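Local coordinates for protein ureidoglycolate hydrolase (Arabidopsis thaliana, PDB 4PXE) that hydrolyses (S)-ureidoglycolate to glyoxylate, ammonia and carbon dioxide with two manganese ions per subunit, a late step of purine breakdown in plants, at residues 90-103 / 130-142. Residues are numbered along the deposited sequence; the frame is centred on the assembly and turned at random.
Sequences GSHIDAIPYSGKYD and EIILFTSEEPTRF. With MN (manganese (II) ion), chain C; MN (manganese (II) ion), chain D; GLV (glyoxylic acid), chain E.
His92 and Glu138 each hold one manganese of the dinuclear site of the M20 peptidase family, and Asp103 bridges the two metals. The loops that carry them follow the neighbouring parallel strands 86-91 and 129-133, joined by hydrogen bonds from Ser91 N to Ile132 O and from Phe134 N to Ser91 O (3.0 Å). Asp94 reaches from the first loop to the second, CG held between its backbone N and carbonyl carbon (chi1 59°), which turns the carboxylate onto the 136-138 backbone. OD1 takes Glu137 N on its syn side in a nearly straight bond (3.0 Å, 171°). OD2 is gripped from opposite faces of its plane, by Ser136 OG at 2.7 Å and by Glu138 N. Replacing Asp94 by an alanine would probably leave those two amides and the serine hydroxyl without their acceptor, and residues 136-138 less firmly placed.

From CB outward, Glu138 meets Asp94 OD2 at 3.4 Å, and its CG packs on Ile96 CG2. The chain bends there (chi2 -79°), keeping CD against the same methyl; OE1 is hydrogen-bonded to Asn294 ND2 of the second subunit, and OE2 binds the manganese that Asp103 OD2 also holds. Glu137 instead lays CB against His92 CG and brings OE1 over one face of that ring, offset toward its rim, while OE2 ends 2.5 Å from O1 of the glyoxylate.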
# COMPACT_ATOMS: atom_id res chain seq x y z
N GLY A 90 -11.18 29.40 14.77
CA GLY A 90 -10.70 28.82 13.53
C GLY A 90 -10.69 27.31 13.51
O GLY A 90 -11.13 26.67 14.46
N SER A 91 -10.19 26.76 12.42
CA SER A 91 -10.19 25.32 12.20
C SER A 91 -9.23 25.01 11.05
O SER A 91 -8.37 25.83 10.70
CB SER A 91 -11.62 24.83 11.89
OG SER A 91 -11.77 23.44 12.11
N HIS A 92 -9.39 23.83 10.45
CA HIS A 92 -8.46 23.36 9.42
C HIS A 92 -9.20 23.14 8.09
O HIS A 92 -10.43 23.03 8.07
CB HIS A 92 -7.83 22.04 9.85
CG HIS A 92 -8.82 20.93 10.01
ND1 HIS A 92 -9.01 19.96 9.04
CD2 HIS A 92 -9.70 20.67 11.00
CE1 HIS A 92 -9.97 19.14 9.44
NE2 HIS A 92 -10.40 19.55 10.62
N ILE A 93 -8.46 23.08 6.99
CA ILE A 93 -9.07 22.71 5.72
C ILE A 93 -8.43 21.48 5.08
O ILE A 93 -8.86 21.06 4.00
CB ILE A 93 -9.09 23.87 4.71
CG1 ILE A 93 -7.67 24.30 4.35
CG2 ILE A 93 -9.93 25.04 5.24
CD1 ILE A 93 -7.62 25.54 3.45
N ASP A 94 -7.41 20.91 5.70
CA ASP A 94 -6.90 19.66 5.15
C ASP A 94 -7.93 18.54 5.33
O ASP A 94 -8.80 18.61 6.22
CB ASP A 94 -5.47 19.29 5.61
CG ASP A 94 -5.31 19.15 7.12
OD1 ASP A 94 -6.05 19.76 7.92
OD2 ASP A 94 -4.35 18.44 7.52
N ALA A 95 -7.85 17.53 4.46
CA ALA A 95 -8.82 16.44 4.38
C ALA A 95 -8.06 15.14 4.18
O ALA A 95 -7.22 15.03 3.28
CB ALA A 95 -9.75 16.66 3.21
N ILE A 96 -8.34 14.15 5.01
CA ILE A 96 -7.71 12.83 4.84
C ILE A 96 -8.20 12.15 3.55
O ILE A 96 -9.21 12.56 2.98
CB ILE A 96 -7.90 11.91 6.08
CG1 ILE A 96 -9.32 11.36 6.17
CG2 ILE A 96 -7.50 12.63 7.35
CD1 ILE A 96 -9.50 10.40 7.33
N PRO A 97 -7.48 11.14 3.07
CA PRO A 97 -7.92 10.51 1.82
C PRO A 97 -9.38 10.03 1.83
O PRO A 97 -9.81 9.33 2.76
CB PRO A 97 -6.96 9.33 1.67
CG PRO A 97 -5.68 9.84 2.31
CD PRO A 97 -6.15 10.65 3.50
N TYR A 98 -10.12 10.41 0.79
CA TYR A 98 -11.50 9.96 0.58
C TYR A 98 -12.40 10.30 1.74
O TYR A 98 -13.12 9.45 2.28
CB TYR A 98 -11.54 8.46 0.26
CG TYR A 98 -10.91 8.14 -1.07
CD1 TYR A 98 -11.64 8.22 -2.24
CD2 TYR A 98 -9.56 7.80 -1.16
CE1 TYR A 98 -11.07 7.94 -3.47
CE2 TYR A 98 -8.98 7.51 -2.39
CZ TYR A 98 -9.74 7.60 -3.54
OH TYR A 98 -9.18 7.32 -4.77
N SER A 99 -12.37 11.57 2.11
CA SER A 99 -13.20 12.06 3.20
C SER A 99 -14.25 13.05 2.69
O SER A 99 -14.52 13.11 1.48
CB SER A 99 -12.33 12.68 4.29
OG SER A 99 -11.54 13.76 3.80
N GLY A 100 -14.87 13.80 3.60
CA GLY A 100 -15.98 14.67 3.26
C GLY A 100 -15.58 16.13 3.07
O GLY A 100 -14.39 16.46 3.10
N LYS A 101 -16.59 16.99 2.91
CA LYS A 101 -16.40 18.40 2.57
C LYS A 101 -16.60 19.35 3.75
O LYS A 101 -16.43 20.56 3.61
CB LYS A 101 -17.40 18.83 1.48
CG LYS A 101 -17.52 17.92 0.27
CD LYS A 101 -18.46 18.51 -0.80
CE LYS A 101 -19.89 18.71 -0.32
NZ LYS A 101 -20.80 19.05 -1.48
N TYR A 102 -16.97 18.81 4.91
CA TYR A 102 -17.43 19.64 6.04
C TYR A 102 -16.48 19.65 7.24
O TYR A 102 -16.38 20.66 7.95
CB TYR A 102 -18.85 19.21 6.48
CG TYR A 102 -19.88 19.36 5.39
CD1 TYR A 102 -20.62 20.53 5.26
CD2 TYR A 102 -20.11 18.33 4.48
CE1 TYR A 102 -21.55 20.69 4.25
CE2 TYR A 102 -21.04 18.47 3.47
CZ TYR A 102 -21.76 19.65 3.36
OH TYR A 102 -22.69 19.81 2.35
N ASP A 103 -15.78 18.54 7.44
CA ASP A 103 -14.80 18.44 8.52
C ASP A 103 -13.77 19.56 8.40
O ASP A 103 -13.14 19.71 7.36
CB ASP A 103 -14.15 17.06 8.44
CG ASP A 103 -13.10 16.84 9.48
OD1 ASP A 103 -13.10 17.54 10.50
OD2 ASP A 103 -12.27 15.94 9.28
N GLU A 130 -9.92 37.40 15.65
CA GLU A 130 -8.95 36.84 14.72
C GLU A 130 -9.30 35.42 14.31
O GLU A 130 -9.51 34.56 15.17
CB GLU A 130 -7.53 36.92 15.29
CG GLU A 130 -6.44 36.59 14.28
CD GLU A 130 -5.06 37.06 14.72
OE1 GLU A 130 -4.67 36.77 15.87
OE2 GLU A 130 -4.37 37.73 13.92
N ILE A 131 -9.36 35.20 13.00
CA ILE A 131 -9.63 33.89 12.44
C ILE A 131 -8.31 33.19 12.16
O ILE A 131 -7.41 33.76 11.55
CB ILE A 131 -10.41 33.99 11.13
CG1 ILE A 131 -11.73 34.74 11.35
CG2 ILE A 131 -10.67 32.59 10.55
CD1 ILE A 131 -12.56 34.85 10.10
N ILE A 132 -8.22 31.93 12.59
CA ILE A 132 -7.03 31.13 12.35
C ILE A 132 -7.36 29.98 11.41
O ILE A 132 -8.25 29.17 11.69
CB ILE A 132 -6.45 30.55 13.65
CG1 ILE A 132 -6.16 31.65 14.67
CG2 ILE A 132 -5.18 29.76 13.35
CD1 ILE A 132 -5.74 31.12 16.03
N LEU A 133 -6.65 29.91 10.29
CA LEU A 133 -6.63 28.71 9.48
C LEU A 133 -5.39 27.94 9.89
O LEU A 133 -4.28 28.33 9.54
CB LEU A 133 -6.61 29.05 7.99
CG LEU A 133 -6.29 27.89 7.03
CD1 LEU A 133 -7.18 26.68 7.29
CD2 LEU A 133 -6.41 28.35 5.58
N PHE A 134 -5.57 26.88 10.66
CA PHE A 134 -4.42 26.08 11.08
C PHE A 134 -3.79 25.41 9.87
O PHE A 134 -4.49 25.01 8.94
CB PHE A 134 -4.85 25.07 12.15
CG PHE A 134 -5.33 25.73 13.41
CD1 PHE A 134 -4.42 26.10 14.40
CD2 PHE A 134 -6.67 26.02 13.60
CE1 PHE A 134 -4.85 26.73 15.55
CE2 PHE A 134 -7.11 26.65 14.77
CZ PHE A 134 -6.20 27.00 15.74
N THR A 135 -2.47 25.33 9.85
CA THR A 135 -1.78 24.91 8.63
C THR A 135 -2.13 23.47 8.22
O THR A 135 -2.15 23.15 7.04
CB THR A 135 -0.25 25.12 8.74
OG1 THR A 135 0.31 25.15 7.42
CG2 THR A 135 0.42 24.04 9.59
N SER A 136 -2.41 22.63 9.21
CA SER A 136 -2.83 21.25 9.00
C SER A 136 -3.26 20.71 10.34
O SER A 136 -2.61 20.98 11.35
CB SER A 136 -1.68 20.42 8.44
OG SER A 136 -1.92 19.03 8.63
N GLU A 137 -4.33 19.92 10.36
CA GLU A 137 -4.77 19.27 11.58
C GLU A 137 -4.72 17.75 11.45
O GLU A 137 -4.60 17.03 12.44
CB GLU A 137 -6.19 19.74 11.95
CG GLU A 137 -6.71 19.20 13.27
CD GLU A 137 -7.50 17.92 13.14
OE1 GLU A 137 -7.81 17.49 12.00
OE2 GLU A 137 -7.80 17.32 14.20
N GLU A 138 -4.83 17.26 10.22
CA GLU A 138 -4.85 15.81 9.99
C GLU A 138 -3.44 15.22 9.94
O GLU A 138 -2.51 15.88 9.48
CB GLU A 138 -5.64 15.48 8.72
CG GLU A 138 -7.07 15.99 8.75
CD GLU A 138 -8.00 15.11 9.55
OE1 GLU A 138 -7.55 14.24 10.32
OE2 GLU A 138 -9.21 15.31 9.36
N PRO A 139 -3.28 13.97 10.42
CA PRO A 139 -1.94 13.37 10.52
C PRO A 139 -1.46 12.70 9.23
O PRO A 139 -0.43 12.03 9.25
CB PRO A 139 -2.13 12.30 11.61
CG PRO A 139 -3.55 11.86 11.43
CD PRO A 139 -4.30 13.15 11.10
N THR A 140 -2.18 12.90 8.14
CA THR A 140 -1.96 12.16 6.89
C THR A 140 -0.52 12.15 6.37
O THR A 140 0.02 11.08 6.03
CB THR A 140 -2.86 12.71 5.77
OG1 THR A 140 -4.21 12.76 6.25
CG2 THR A 140 -2.81 11.81 4.52
N ARG A 141 0.09 13.32 6.27
CA ARG A 141 1.36 13.39 5.56
C ARG A 141 2.56 12.95 6.40
O ARG A 141 3.36 12.14 5.94
CB ARG A 141 1.61 14.79 5.01
CG ARG A 141 2.86 14.82 4.13
CD ARG A 141 2.88 16.01 3.17
NE ARG A 141 4.00 15.84 2.24
CZ ARG A 141 4.25 16.62 1.20
NH1 ARG A 141 3.47 17.67 0.93
NH2 ARG A 141 5.29 16.35 0.42
N PHE A 142 2.68 13.49 7.61
CA PHE A 142 3.85 13.23 8.46
C PHE A 142 3.55 12.39 9.69
O PHE A 142 4.45 12.14 10.50
CB PHE A 142 4.52 14.55 8.86
CG PHE A 142 4.96 15.38 7.68
CD1 PHE A 142 6.05 14.99 6.92
CD2 PHE A 142 4.30 16.55 7.34
CE1 PHE A 142 6.46 15.72 5.84
CE2 PHE A 142 4.70 17.31 6.26
CZ PHE A 142 5.80 16.89 5.50
MN MN C . -11.76 18.34 12.04
MN MN D . -10.89 14.93 10.67
C1 GLV E . -9.02 14.21 13.47
O1 GLV E . -9.41 15.41 14.04
C2 GLV E . -9.42 13.00 14.25
O2 GLV E . -10.07 13.16 15.34
O3 GLV E . -9.11 11.85 13.83
O HOH W 1 -5.67 23.21 7.20
O HOH W 2 -4.78 15.13 4.88
O HOH W 3 -10.34 14.73 6.94
O HOH W 4 -10.29 16.71 11.69
O HOH W 5 -10.82 19.28 13.83
O HOH W 6 -12.25 16.66 13.79
O HOH W 7 -11.92 14.50 12.11